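Long-range contacts in cephalosporin hydroxylase CMCI (Streptomyces clavuligerus, PDB 2BM8), which probably takes part in the methoxylation of the cephalosporin nucleus during cephamycin biosynthesis, using a Rossmann-like methyltransferase fold: residues P27-R32 / L48-F53; G60-K65 / G89-G94; W78-R83 / A152-F157; D109-G114 / M129-L134; G180-I185 / R226-R231. The protein carries 3 engineered substitutions. All coordinates share one frame; numbering follows the deposited sequence.

Interaction 1. Residues P27-R32 / L48-F53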
# COMPACT_ATOMS: atom_id res chain seq x y z
N PRO B 27 17.43 2.80 23.15
CA PRO B 27 17.84 3.12 21.79
C PRO B 27 18.69 4.38 21.82
O PRO B 27 18.46 5.22 22.68
CB PRO B 27 16.51 3.35 21.04
CG PRO B 27 15.47 3.58 22.09
CD PRO B 27 15.97 2.97 23.36
N VAL B 28 19.67 4.52 20.94
CA VAL B 28 20.37 5.78 20.84
C VAL B 28 20.29 6.32 19.42
O VAL B 28 20.41 5.57 18.45
CB VAL B 28 21.83 5.67 21.35
CG1 VAL B 28 22.61 6.97 21.09
CG2 VAL B 28 21.84 5.35 22.84
N LEU B 29 20.04 7.62 19.30
CA LEU B 29 20.01 8.29 18.01
C LEU B 29 21.42 8.49 17.45
O LEU B 29 22.35 8.78 18.20
CB LEU B 29 19.32 9.66 18.14
CG LEU B 29 17.80 9.75 18.29
CD1 LEU B 29 17.07 8.58 17.65
CD2 LEU B 29 17.44 9.87 19.75
N THR B 30 21.54 8.37 16.13
CA THR B 30 22.81 8.41 15.39
C THR B 30 22.85 9.56 14.37
O THR B 30 23.82 10.32 14.32
CB THR B 30 23.00 7.08 14.64
OG1 THR B 30 23.19 6.01 15.58
CG2 THR B 30 24.30 7.08 13.79
N ASP B 31 21.82 9.64 13.53
CA ASP B 31 21.77 10.65 12.46
C ASP B 31 21.07 11.97 12.82
O ASP B 31 20.92 12.82 11.95
CB ASP B 31 21.18 10.05 11.17
CG ASP B 31 19.69 9.75 11.28
OD1 ASP B 31 19.21 9.54 12.41
OD2 ASP B 31 18.92 9.68 10.28
N ARG B 32 20.65 12.15 14.07
CA ARG B 32 20.10 13.45 14.50
C ARG B 32 20.37 13.81 15.95
O ARG B 32 20.65 12.95 16.77
CB ARG B 32 18.58 13.56 14.26
CG ARG B 32 17.89 12.35 13.69
CD ARG B 32 17.23 11.43 14.72
NE ARG B 32 15.85 11.12 14.36
CZ ARG B 32 15.46 10.47 13.26
NH1 ARG B 32 16.33 10.04 12.36
NH2 ARG B 32 14.18 10.25 13.05
N LEU B 48 11.45 6.72 12.98
CA LEU B 48 11.75 6.42 14.38
C LEU B 48 13.14 6.89 14.83
O LEU B 48 13.28 7.49 15.89
CB LEU B 48 11.63 4.90 14.59
CG LEU B 48 11.32 4.31 15.97
CD1 LEU B 48 10.90 5.33 17.03
CD2 LEU B 48 10.24 3.23 15.81
N GLY B 49 14.16 6.60 14.03
CA GLY B 49 15.53 6.98 14.35
C GLY B 49 16.41 5.81 14.72
O GLY B 49 17.63 5.96 14.86
N TYR B 50 15.81 4.64 14.89
CA TYR B 50 16.53 3.44 15.28
C TYR B 50 15.71 2.21 14.90
O TYR B 50 14.56 2.33 14.47
CB TYR B 50 16.80 3.45 16.79
CG TYR B 50 15.55 3.65 17.63
CD1 TYR B 50 14.80 2.56 18.06
CD2 TYR B 50 15.12 4.91 17.98
CE1 TYR B 50 13.65 2.72 18.82
CE2 TYR B 50 13.97 5.09 18.75
CZ TYR B 50 13.24 3.99 19.15
OH TYR B 50 12.10 4.13 19.91
N SER B 51 16.31 1.03 15.07
CA SER B 51 15.66 -0.23 14.72
C SER B 51 14.42 -0.48 15.57
O SER B 51 14.49 -0.38 16.79
CB SER B 51 16.62 -1.40 14.91
OG SER B 51 15.95 -2.62 14.63
N ASP B 52 13.31 -0.83 14.93
CA ASP B 52 12.13 -1.29 15.66
C ASP B 52 12.04 -2.81 15.75
O ASP B 52 10.95 -3.35 15.85
CB ASP B 52 10.82 -0.73 15.07
CG ASP B 52 10.52 -1.24 13.68
OD1 ASP B 52 11.27 -2.08 13.14
OD2 ASP B 52 9.51 -0.85 13.04
N PHE B 53 13.19 -3.49 15.73
CA PHE B 53 13.19 -4.94 15.84
C PHE B 53 12.54 -5.40 17.15
O PHE B 53 11.46 -6.00 17.13
CB PHE B 53 14.60 -5.53 15.73
CG PHE B 53 14.67 -6.93 16.25
CD1 PHE B 53 15.65 -7.30 17.16
CD2 PHE B 53 13.70 -7.87 15.88
CE1 PHE B 53 15.68 -8.59 17.68
CE2 PHE B 53 13.71 -9.15 16.39
CZ PHE B 53 14.72 -9.52 17.29
O HOH W 1 19.05 8.10 14.67

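Interaction 2. Residues G60-K65 / G89-G94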
# COMPACT_ATOMS: atom_id res chain seq x y z
N GLY B 60 13.01 -1.77 32.77
CA GLY B 60 14.43 -2.02 32.53
C GLY B 60 14.79 -3.43 32.08
O GLY B 60 15.97 -3.75 31.94
N LEU B 61 13.78 -4.27 31.85
CA LEU B 61 13.97 -5.57 31.20
C LEU B 61 13.36 -5.52 29.81
O LEU B 61 12.33 -4.90 29.60
CB LEU B 61 13.28 -6.70 31.98
CG LEU B 61 13.47 -6.61 33.48
CD1 LEU B 61 12.48 -7.48 34.21
CD2 LEU B 61 14.92 -6.98 33.81
N ARG B 62 14.01 -6.20 28.87
CA ARG B 62 13.48 -6.30 27.51
C ARG B 62 12.15 -7.03 27.54
O ARG B 62 12.01 -8.01 28.26
CB ARG B 62 14.46 -7.05 26.64
CG ARG B 62 15.76 -6.30 26.45
CD ARG B 62 16.65 -6.90 25.44
NE ARG B 62 15.93 -7.06 24.19
CZ ARG B 62 16.10 -8.03 23.32
NH1 ARG B 62 17.02 -8.98 23.49
NH2 ARG B 62 15.33 -8.05 22.24
N MET B 63 11.20 -6.55 26.75
CA MET B 63 9.88 -7.15 26.60
C MET B 63 9.74 -7.61 25.17
O MET B 63 9.60 -6.78 24.28
CB MET B 63 8.77 -6.12 26.88
CG MET B 63 8.15 -6.20 28.25
SD MET B 63 7.07 -7.61 28.41
CE MET B 63 5.63 -7.03 27.69
N LEU B 64 9.75 -8.92 24.95
CA LEU B 64 9.56 -9.47 23.62
C LEU B 64 8.11 -9.43 23.15
O LEU B 64 7.84 -9.64 21.98
CB LEU B 64 10.07 -10.91 23.56
CG LEU B 64 11.57 -11.20 23.62
CD1 LEU B 64 11.91 -12.24 22.58
CD2 LEU B 64 12.43 -9.97 23.44
N LYS B 65 7.18 -9.18 24.07
CA LYS B 65 5.78 -9.05 23.71
C LYS B 65 5.45 -7.59 23.41
O LYS B 65 5.67 -6.73 24.24
CB LYS B 65 4.89 -9.59 24.84
CG LYS B 65 5.04 -11.13 25.02
CD LYS B 65 4.06 -11.67 26.06
CE LYS B 65 4.33 -13.14 26.45
NZ LYS B 65 5.23 -13.88 25.52
N GLY B 89 9.32 -21.33 27.49
CA GLY B 89 10.21 -20.39 26.82
C GLY B 89 10.32 -19.09 27.60
O GLY B 89 9.39 -18.29 27.60
N VAL B 90 11.47 -18.86 28.25
CA VAL B 90 11.63 -17.73 29.17
C VAL B 90 12.51 -16.59 28.64
O VAL B 90 12.12 -15.41 28.74
CB VAL B 90 12.20 -18.22 30.51
CG1 VAL B 90 12.55 -17.05 31.43
CG2 VAL B 90 11.23 -19.15 31.20
N TYR B 91 13.68 -16.94 28.09
CA TYR B 91 14.70 -15.96 27.66
C TYR B 91 15.17 -15.03 28.81
O TYR B 91 15.77 -15.50 29.76
CB TYR B 91 14.24 -15.18 26.41
CG TYR B 91 15.31 -14.28 25.77
CD1 TYR B 91 16.56 -14.78 25.41
CD2 TYR B 91 15.07 -12.93 25.55
CE1 TYR B 91 17.54 -13.94 24.84
CE2 TYR B 91 16.03 -12.09 24.97
CZ TYR B 91 17.26 -12.60 24.62
OH TYR B 91 18.19 -11.76 24.04
N ASN B 92 14.87 -13.73 28.74
CA ASN B 92 15.32 -12.76 29.74
C ASN B 92 14.39 -12.61 30.94
O ASN B 92 14.78 -12.02 31.95
CB ASN B 92 15.52 -11.38 29.11
CG ASN B 92 14.22 -10.71 28.78
OD1 ASN B 92 13.39 -11.28 28.08
ND2 ASN B 92 14.01 -9.50 29.30
N GLY B 93 13.15 -13.09 30.81
CA GLY B 93 12.21 -13.14 31.91
C GLY B 93 11.33 -11.91 32.04
O GLY B 93 10.54 -11.79 32.98
N GLY B 94 11.46 -11.00 31.08
CA GLY B 94 10.74 -9.75 31.11
C GLY B 94 9.25 -10.00 31.19
O GLY B 94 8.56 -9.46 32.06
O HOH W 2 16.21 -7.74 29.89

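Interaction 3. Residues W78-R83 / A152-F157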
# COMPACT_ATOMS: atom_id res chain seq x y z
N TRP B 78 -7.85 -9.49 32.92
CA TRP B 78 -8.93 -8.76 33.58
C TRP B 78 -10.24 -9.54 33.60
O TRP B 78 -10.98 -9.52 34.60
CB TRP B 78 -9.16 -7.40 32.91
CG TRP B 78 -10.15 -6.55 33.64
CD1 TRP B 78 -11.39 -6.16 33.19
CD2 TRP B 78 -10.01 -6.00 34.96
NE1 TRP B 78 -12.01 -5.39 34.14
CE2 TRP B 78 -11.20 -5.29 35.24
CE3 TRP B 78 -9.01 -6.05 35.93
CZ2 TRP B 78 -11.40 -4.62 36.46
CZ3 TRP B 78 -9.22 -5.39 37.16
CH2 TRP B 78 -10.40 -4.67 37.40
N GLU B 79 -10.49 -10.26 32.51
CA GLU B 79 -11.70 -11.06 32.35
C GLU B 79 -11.61 -12.42 33.08
O GLU B 79 -12.51 -12.81 33.81
CB GLU B 79 -11.99 -11.26 30.86
CG GLU B 79 -13.03 -12.33 30.52
CD GLU B 79 -13.15 -12.54 29.02
OE1 GLU B 79 -12.11 -12.52 28.31
OE2 GLU B 79 -14.28 -12.72 28.54
N LEU B 80 -10.52 -13.15 32.86
CA LEU B 80 -10.33 -14.51 33.39
C LEU B 80 -9.89 -14.55 34.88
O LEU B 80 -10.30 -15.43 35.64
CB LEU B 80 -9.28 -15.21 32.54
CG LEU B 80 -9.34 -16.70 32.18
CD1 LEU B 80 -7.96 -17.34 32.44
CD2 LEU B 80 -10.47 -17.49 32.83
N ARG B 81 -9.06 -13.59 35.27
CA ARG B 81 -8.46 -13.56 36.60
C ARG B 81 -7.77 -14.89 36.91
O ARG B 81 -8.17 -15.61 37.82
CB ARG B 81 -9.50 -13.20 37.67
CG ARG B 81 -10.14 -11.83 37.44
CD ARG B 81 -11.20 -11.44 38.46
NE ARG B 81 -10.65 -11.34 39.80
CZ ARG B 81 -9.87 -10.36 40.24
NH1 ARG B 81 -9.51 -9.35 39.45
NH2 ARG B 81 -9.43 -10.38 41.49
N PRO B 82 -6.74 -15.21 36.14
CA PRO B 82 -6.03 -16.48 36.31
C PRO B 82 -5.27 -16.55 37.63
O PRO B 82 -4.62 -15.59 37.99
CB PRO B 82 -5.04 -16.49 35.14
CG PRO B 82 -4.82 -15.07 34.80
CD PRO B 82 -6.15 -14.40 35.06
N ARG B 83 -5.39 -17.68 38.32
CA ARG B 83 -4.53 -17.99 39.46
C ARG B 83 -3.11 -18.45 39.05
O ARG B 83 -2.19 -18.41 39.86
CB ARG B 83 -5.20 -19.05 40.35
CG ARG B 83 -6.37 -18.53 41.19
CD ARG B 83 -5.99 -18.12 42.62
NE ARG B 83 -6.35 -19.15 43.59
CZ ARG B 83 -5.53 -19.69 44.51
NH1 ARG B 83 -4.26 -19.30 44.63
NH2 ARG B 83 -5.99 -20.62 45.32
N ALA B 152 -3.15 -23.78 40.74
CA ALA B 152 -4.52 -23.28 40.83
C ALA B 152 -5.05 -22.77 39.49
O ALA B 152 -4.30 -22.50 38.56
CB ALA B 152 -4.61 -22.19 41.88
N HIS B 153 -6.38 -22.64 39.44
CA HIS B 153 -7.08 -22.31 38.21
C HIS B 153 -7.99 -21.12 38.46
O HIS B 153 -8.37 -20.87 39.60
CB HIS B 153 -7.88 -23.52 37.75
CG HIS B 153 -7.03 -24.71 37.39
ND1 HIS B 153 -7.11 -25.33 36.17
CD2 HIS B 153 -6.09 -25.38 38.10
CE1 HIS B 153 -6.25 -26.34 36.14
NE2 HIS B 153 -5.63 -26.39 37.30
N PRO B 154 -8.37 -20.38 37.43
CA PRO B 154 -7.99 -20.63 36.03
C PRO B 154 -6.50 -20.50 35.72
O PRO B 154 -5.69 -20.03 36.54
CB PRO B 154 -8.77 -19.55 35.26
CG PRO B 154 -9.81 -19.08 36.17
CD PRO B 154 -9.25 -19.21 37.55
N LEU B 155 -6.15 -20.88 34.50
CA LEU B 155 -4.77 -21.06 34.11
C LEU B 155 -4.56 -20.68 32.66
O LEU B 155 -5.33 -21.07 31.79
CB LEU B 155 -4.40 -22.51 34.34
CG LEU B 155 -2.95 -22.92 34.09
CD1 LEU B 155 -2.46 -23.80 35.27
CD2 LEU B 155 -2.81 -23.67 32.77
N ILE B 156 -3.51 -19.91 32.40
CA ILE B 156 -3.10 -19.61 31.04
C ILE B 156 -1.74 -20.27 30.79
O ILE B 156 -0.78 -19.98 31.49
CB ILE B 156 -3.00 -18.09 30.82
CG1 ILE B 156 -4.32 -17.41 31.12
CG2 ILE B 156 -2.52 -17.78 29.38
CD1 ILE B 156 -4.23 -15.89 31.10
N PHE B 157 -1.69 -21.15 29.80
CA PHE B 157 -0.47 -21.82 29.39
C PHE B 157 -0.01 -21.20 28.07
O PHE B 157 -0.75 -21.21 27.10
CB PHE B 157 -0.75 -23.32 29.21
CG PHE B 157 0.48 -24.14 28.95
CD1 PHE B 157 0.99 -24.99 29.93
CD2 PHE B 157 1.14 -24.07 27.72
CE1 PHE B 157 2.12 -25.75 29.69
CE2 PHE B 157 2.28 -24.82 27.48
CZ PHE B 157 2.78 -25.66 28.46

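Interaction 4. Residues D109-G114 / M129-L134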
# COMPACT_ATOMS: atom_id res chain seq x y z
N ASP B 109 -4.64 -13.04 42.85
CA ASP B 109 -3.66 -13.96 43.45
C ASP B 109 -3.10 -14.90 42.37
O ASP B 109 -3.63 -15.97 42.16
CB ASP B 109 -4.33 -14.79 44.57
CG ASP B 109 -3.36 -15.75 45.26
OD1 ASP B 109 -2.16 -15.76 44.89
OD2 ASP B 109 -3.72 -16.53 46.19
N CYS B 110 -2.02 -14.51 41.71
CA CYS B 110 -1.52 -15.27 40.57
C CYS B 110 -0.05 -15.64 40.77
O CYS B 110 0.78 -14.79 41.07
CB CYS B 110 -1.71 -14.49 39.25
SG CYS B 110 -1.34 -15.39 37.72
N GLN B 111 0.22 -16.94 40.58
CA GLN B 111 1.57 -17.49 40.52
C GLN B 111 2.01 -17.59 39.06
O GLN B 111 1.34 -18.23 38.26
CB GLN B 111 1.57 -18.89 41.13
CG GLN B 111 1.31 -18.91 42.60
CD GLN B 111 2.35 -18.14 43.35
OE1 GLN B 111 3.49 -18.06 42.90
NE2 GLN B 111 1.98 -17.54 44.46
N VAL B 112 3.14 -16.97 38.73
CA VAL B 112 3.69 -16.99 37.38
C VAL B 112 4.81 -18.01 37.36
O VAL B 112 5.62 -18.03 38.27
CB VAL B 112 4.24 -15.61 36.97
CG1 VAL B 112 4.76 -15.62 35.54
CG2 VAL B 112 3.16 -14.55 37.10
N ILE B 113 4.83 -18.85 36.34
CA ILE B 113 5.83 -19.90 36.20
C ILE B 113 6.51 -19.83 34.82
O ILE B 113 5.84 -19.77 33.80
CB ILE B 113 5.19 -21.31 36.43
CG1 ILE B 113 4.84 -21.51 37.91
CG2 ILE B 113 6.14 -22.43 35.99
CD1 ILE B 113 3.84 -22.60 38.17
N GLY B 114 7.84 -19.85 34.81
CA GLY B 114 8.61 -19.86 33.59
C GLY B 114 9.43 -21.13 33.49
O GLY B 114 10.19 -21.43 34.40
N MET B 129 11.29 -11.28 42.62
CA MET B 129 10.93 -12.63 42.21
C MET B 129 9.73 -13.23 42.96
O MET B 129 9.42 -14.41 42.81
CB MET B 129 12.15 -13.53 42.39
CG MET B 129 12.25 -14.66 41.39
SD MET B 129 12.79 -14.16 39.72
CE MET B 129 13.39 -15.69 39.23
N GLU B 130 9.05 -12.41 43.75
CA GLU B 130 7.84 -12.83 44.44
C GLU B 130 6.79 -13.34 43.44
O GLU B 130 6.47 -12.66 42.49
CB GLU B 130 7.27 -11.66 45.26
CG GLU B 130 6.21 -12.06 46.28
CD GLU B 130 5.52 -10.85 46.91
OE1 GLU B 130 5.05 -9.97 46.16
OE2 GLU B 130 5.45 -10.78 48.17
N ASN B 131 6.28 -14.54 43.69
CA ASN B 131 5.26 -15.18 42.85
C ASN B 131 5.70 -15.49 41.41
O ASN B 131 4.87 -15.61 40.51
CB ASN B 131 3.96 -14.37 42.92
CG ASN B 131 3.43 -14.26 44.36
OD1 ASN B 131 3.72 -15.11 45.21
ND2 ASN B 131 2.67 -13.21 44.63
N ILE B 132 7.01 -15.62 41.20
CA ILE B 132 7.58 -16.06 39.94
C ILE B 132 8.47 -17.25 40.25
O ILE B 132 9.40 -17.12 41.04
CB ILE B 132 8.46 -14.98 39.30
CG1 ILE B 132 7.63 -13.75 38.97
CG2 ILE B 132 9.16 -15.55 38.05
CD1 ILE B 132 8.46 -12.55 38.51
N THR B 133 8.20 -18.38 39.62
CA THR B 133 8.97 -19.60 39.86
C THR B 133 9.61 -20.06 38.54
O THR B 133 8.92 -20.14 37.53
CB THR B 133 8.04 -20.71 40.44
OG1 THR B 133 7.43 -20.26 41.66
CG2 THR B 133 8.82 -21.90 40.88
N LEU B 134 10.90 -20.35 38.56
CA LEU B 134 11.63 -20.78 37.37
C LEU B 134 11.97 -22.26 37.43
O LEU B 134 12.75 -22.68 38.27
CB LEU B 134 12.93 -19.99 37.26
CG LEU B 134 12.98 -18.75 36.37
CD1 LEU B 134 11.71 -17.95 36.40
CD2 LEU B 134 14.19 -17.90 36.80
O HOH W 3 5.23 -18.91 41.18

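Interaction 5. Residues G180-I185 / R226-R231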
# COMPACT_ATOMS: atom_id res chain seq x y z
N GLY B 180 -12.38 -23.23 30.44
CA GLY B 180 -12.01 -21.83 30.57
C GLY B 180 -10.52 -21.54 30.45
O GLY B 180 -10.15 -20.43 30.04
N ASP B 181 -9.66 -22.51 30.79
CA ASP B 181 -8.20 -22.32 30.75
C ASP B 181 -7.70 -22.10 29.33
O ASP B 181 -8.24 -22.65 28.39
CB ASP B 181 -7.47 -23.52 31.35
CG ASP B 181 -7.67 -23.64 32.86
OD1 ASP B 181 -8.23 -22.71 33.49
OD2 ASP B 181 -7.30 -24.64 33.51
N TYR B 182 -6.67 -21.29 29.17
CA TYR B 182 -6.17 -20.95 27.86
C TYR B 182 -4.91 -21.76 27.53
O TYR B 182 -4.10 -22.05 28.39
CB TYR B 182 -5.87 -19.45 27.80
CG TYR B 182 -7.10 -18.61 27.52
CD1 TYR B 182 -7.93 -18.19 28.55
CD2 TYR B 182 -7.45 -18.26 26.23
CE1 TYR B 182 -9.06 -17.42 28.29
CE2 TYR B 182 -8.57 -17.50 25.97
CZ TYR B 182 -9.37 -17.08 27.00
OH TYR B 182 -10.49 -16.34 26.72
N PHE B 183 -4.80 -22.19 26.28
CA PHE B 183 -3.56 -22.71 25.76
C PHE B 183 -3.25 -21.85 24.56
O PHE B 183 -4.01 -21.84 23.60
CB PHE B 183 -3.67 -24.18 25.35
CG PHE B 183 -2.34 -24.82 25.00
CD1 PHE B 183 -1.69 -25.65 25.90
CD2 PHE B 183 -1.73 -24.59 23.77
CE1 PHE B 183 -0.47 -26.25 25.57
CE2 PHE B 183 -0.51 -25.19 23.44
CZ PHE B 183 0.12 -26.01 24.35
N ILE B 184 -2.12 -21.13 24.62
CA ILE B 184 -1.78 -20.11 23.64
C ILE B 184 -0.44 -20.39 22.96
O ILE B 184 0.57 -20.63 23.62
CB ILE B 184 -1.75 -18.74 24.32
CG1 ILE B 184 -3.18 -18.31 24.66
CG2 ILE B 184 -1.10 -17.70 23.41
CD1 ILE B 184 -3.27 -17.22 25.68
N ILE B 185 -0.44 -20.34 21.63
CA ILE B 185 0.79 -20.49 20.87
C ILE B 185 1.09 -19.18 20.19
O ILE B 185 0.37 -18.77 19.29
CB ILE B 185 0.66 -21.63 19.85
CG1 ILE B 185 0.56 -22.97 20.57
CG2 ILE B 185 1.87 -21.66 18.92
CD1 ILE B 185 -0.14 -24.04 19.81
N ARG B 226 -4.41 -15.97 15.38
CA ARG B 226 -4.96 -17.31 15.16
C ARG B 226 -4.37 -18.40 16.08
O ARG B 226 -4.37 -19.57 15.70
CB ARG B 226 -4.79 -17.71 13.69
CG ARG B 226 -5.62 -16.90 12.70
CD ARG B 226 -5.21 -17.14 11.23
NE ARG B 226 -3.99 -16.41 10.90
CZ ARG B 226 -3.25 -16.60 9.81
NH1 ARG B 226 -3.57 -17.52 8.91
NH2 ARG B 226 -2.15 -15.88 9.63
N GLY B 227 -3.91 -18.03 17.28
CA GLY B 227 -3.20 -18.93 18.17
C GLY B 227 -3.72 -18.99 19.60
O GLY B 227 -3.11 -19.64 20.46
N VAL B 228 -4.86 -18.33 19.87
CA VAL B 228 -5.41 -18.25 21.21
C VAL B 228 -6.49 -19.31 21.34
O VAL B 228 -7.57 -19.19 20.76
CB VAL B 228 -6.03 -16.85 21.47
CG1 VAL B 228 -6.64 -16.76 22.88
CG2 VAL B 228 -4.99 -15.75 21.28
N LEU B 229 -6.19 -20.38 22.08
CA LEU B 229 -7.14 -21.47 22.27
C LEU B 229 -7.58 -21.56 23.71
O LEU B 229 -6.84 -21.18 24.61
CB LEU B 229 -6.50 -22.80 21.85
CG LEU B 229 -5.65 -22.77 20.60
CD1 LEU B 229 -5.09 -24.15 20.34
CD2 LEU B 229 -6.46 -22.28 19.40
N ARG B 230 -8.78 -22.06 23.96
CA ARG B 230 -9.18 -22.38 25.32
C ARG B 230 -10.01 -23.65 25.43
O ARG B 230 -10.51 -24.19 24.45
CB ARG B 230 -9.90 -21.20 25.97
CG ARG B 230 -11.08 -20.69 25.22
CD ARG B 230 -11.91 -19.66 25.98
NE ARG B 230 -13.27 -19.58 25.45
CZ ARG B 230 -14.12 -18.59 25.68
NH1 ARG B 230 -13.77 -17.57 26.45
NH2 ARG B 230 -15.32 -18.61 25.14
N ARG B 231 -10.14 -24.13 26.65
CA ARG B 231 -10.83 -25.36 26.94
C ARG B 231 -12.34 -25.14 26.92
O ARG B 231 -12.87 -24.38 27.72
CB ARG B 231 -10.37 -25.89 28.30
CG ARG B 231 -9.84 -27.29 28.27
CD ARG B 231 -10.85 -28.25 27.75
NE ARG B 231 -10.66 -29.60 28.24
CZ ARG B 231 -11.49 -30.58 27.96
NH1 ARG B 231 -12.55 -30.36 27.20
NH2 ARG B 231 -11.26 -31.79 28.43

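Interaction 1. Residues P27-R32 / L48-F53
Leu48 C lies 3.9 Å from Arg32 NH2. At Gly49 one face of the Arg32 guanidinium covers the alpha carbon, CZ being 3.7 Å from CA; a beta carbon would collide there with Leu29 CD1, and the backbone angles also call for glycine. Gly49 O accepts from a water (2.6 Å) that also takes the N-H of Thr30 and donates to Asp31 OD1, the oxygen held by Arg32 NH1. With chi1 at 54°, Tyr50 CG stands between the backbone N and the carbonyl carbon, which puts the ring against Pro27, whose CB is 3.4 Å from the centroid and 8° off the normal. Leu48 CG lies toward the rim of the opposite face, and Leu29 CD1 reaches the edge. A serine at Tyr50 is likely to leave Pro27 without its CH-pi partner and open a gap beside Leu29. Leu216 of a second subunit packs on Pro27 and Leu29. Pro27 on Tyr50 is a proline-aromatic CH-pi contact joining two irregular loops at a subunit interface.

Interaction 2. Residues G60-K65 / G89-G94
Asn92 and Arg62 form the close part of this contact. The Asn92 amide donates through ND2 to Arg62 O at 2.7 Å with an N-H...O angle of 158°, the acceptor lying near the amide plane. Chi1 of 73° sets the amide between backbone N and carbonyl carbon and turns it to the strand. Gly94 CA closes on the same oxygen at 3.6 Å as a nearly straight C-H...O contact, and a beta carbon there would strike Arg62 O. The looser side lies toward Leu64, whose CG stays 4.4 Å from Tyr91 CD2. On another flank a water bridges the two donors Arg62 N and Asn92 ND2, each at 2.9 Å, which face each other without bonding. Farther out, Arg62 NH1 lies in the plane of the Tyr91 ring at its edge, 3.1 Å from OH, with the planes 85° apart; NH2 and NH1 hydrogen-bond to Leu18 O and Asp21 O respectively. A type II' turn from Val90 to Gly93 leads into helix 94-106, consistent with the glycine-rich cofactor loop of class I methyltransferases. The chemistry implies that this loop is fastened to strand 61-62 by amide, water and glycine contacts more than by apolar burial.

Interaction 3. Residues W78-R83 / A152-F157
Bends at chi2 (-95°) and chi3 (-101°) fold the Arg83 side chain back, so that one face of its guanidinium covers Ala152 CB, which sits over the centre of the group, 3.7 Å from CZ. The base of the chain is close too: Arg83 CB is 3.5 Å from Ala152 CB, and CG rests against His153 O. Ile156 keeps its chain extended (chi2 173°), which carries CD1 to 3.8 Å from Pro82 CG, the two side chains meeting at a slant. Both Leu80 methyls rest against Pro154 CB, CD2 at 3.6 Å, while CD1 also reaches Ile156 CG1 at 3.9 Å; Leu80 runs antiparallel alongside both partners. Pro154 follows a cis peptide bond, and its carbonyl oxygen takes a weak hydrogen bond from Arg83 N, 3.0 Å long but bent. The guanidinium also has a long, weak ion pair with Asp109. Arg81, the first residue beyond helix 67-80, has positive phi and turns the chain toward strand 84-88. That strand runs parallel to strand 155-159, and backbone bonds join Thr84 to Pro154 and Ile156. The contact therefore sits where the helix passes into the central sheet, with Tyr182 of strand 182-185 against Leu80 and Ile156.

Interaction 4. Residues D109-G114 / M129-L134
Gln111 and Asn131 face each other at the N-terminal end of this strand pair. Gln111 NE2 donates to Asn131 OD1 in a weak hydrogen bond of 3.1 Å, the two amide planes 84° apart. The bend at chi2 (-60°) brings the glutamine amide round beside Asn131, and its other terminus, OE1, accepts from a water at 2.6 Å. That water donates also to Val112 O and accepts from Thr133 OG1 (2.6 Å), so one molecule serves both strands. Val112 O has three partners: Thr133 N reaches it at 2.9 Å in the carbonyl plane, the water adds a second bond at 3.1 Å, and Ile132 CA contributes a C-H...O contact. Val112 N in turn donates to Asn131 O (2.8 Å), and Gly114 N to Thr133 O (2.9 Å), nearly in line with the carbonyl. These bonds define a parallel pair in which Val112, Ile113 and Gly114 lie opposite Ile132, Thr133 and Leu134. It is the edge of the seven-stranded sheet of the Rossmann-like methyltransferase fold, strand 132-136 being outermost within the chain. On the inner side, Gln111 and Ile113 have backbone bonds to strand 84-88. Asn131, at positive phi, occupies a type II turn from Met129 that is closed by Ile132 N on Met129 O. Ile132 and Leu134 are packed on helix 94-106, whereas Ile113 CG1 lies alongside Thr133 CB on the other face.

Interaction 5. Residues G180-I185 / R226-R231
The Arg230 chain runs alongside the Tyr182 ring, with Arg230 CB over one face, toward its rim, 4.0 Å from the centroid and 16° off the normal. Val228 CG1 reaches the ring edge, 3.7 Å from Tyr182 CE2, and touches Ile184 CG1 at 4.2 Å on the same face of the sheet. Arg230 stays extended from CG to NE, which carries its CD along the phenol as far as Tyr182 OH, 3.7 Å away. Tyr182 OH is hydrogen-bonded to Asp214 OD2. Replacing Tyr182 by alanine would probably leave the Arg230 chain without its flat support, open a gap beside Val228 and deprive Asp214 of a hydroxyl partner. The backbones that position these groups form an antiparallel pair. Phe183 and Leu229 are the hydrogen-bonded residues, with Phe183 N to Leu229 O at 2.8 Å and Leu229 N to Phe183 O at 3.0 Å. At one end Ile185 N donates to Gly227 O; at the other, Gly180 N donates to Arg231 O at 3.0 Å with an angle of 174°, and Arg231 N donates to Asp181 O. Farther out, Arg230 forms a salt bridge with Asp35 of a second subunit. Strand 228-231 is inserted antiparallel between strands 182-185 and 211-214, as in class I methyltransferases. Helix 67-80 covers the face of Tyr182, Ile184 and Val228, and helix 165-175 that of Phe183 and Leu229.

How the interactions relate
Interactions 2 and 5 are buried, 3 and 4 partly so, and 1 lies at the surface. Interactions 3, 4 and 5 belong to the same mixed sheet: the 109-114/129-134 pair is a parallel edge, 180-185/226-231 an antiparallel insertion, and interaction 3 joins a helix end to a central strand. Interaction 3 touches both others, through Arg83 O to Gln111 N (2.9 Å) and His153 ND1 to Asp181 OD2 (2.8 Å). Interaction 2 meets interaction 4 where Val90 packs on Gly114. Interaction 1, about 21 Å centre to centre from interaction 2, lacks direct hydrogen bonds across its segments, whereas regular backbone bonds dominate interactions 4 and 5. Interactions 1, 3 and 5 all touch the second subunit.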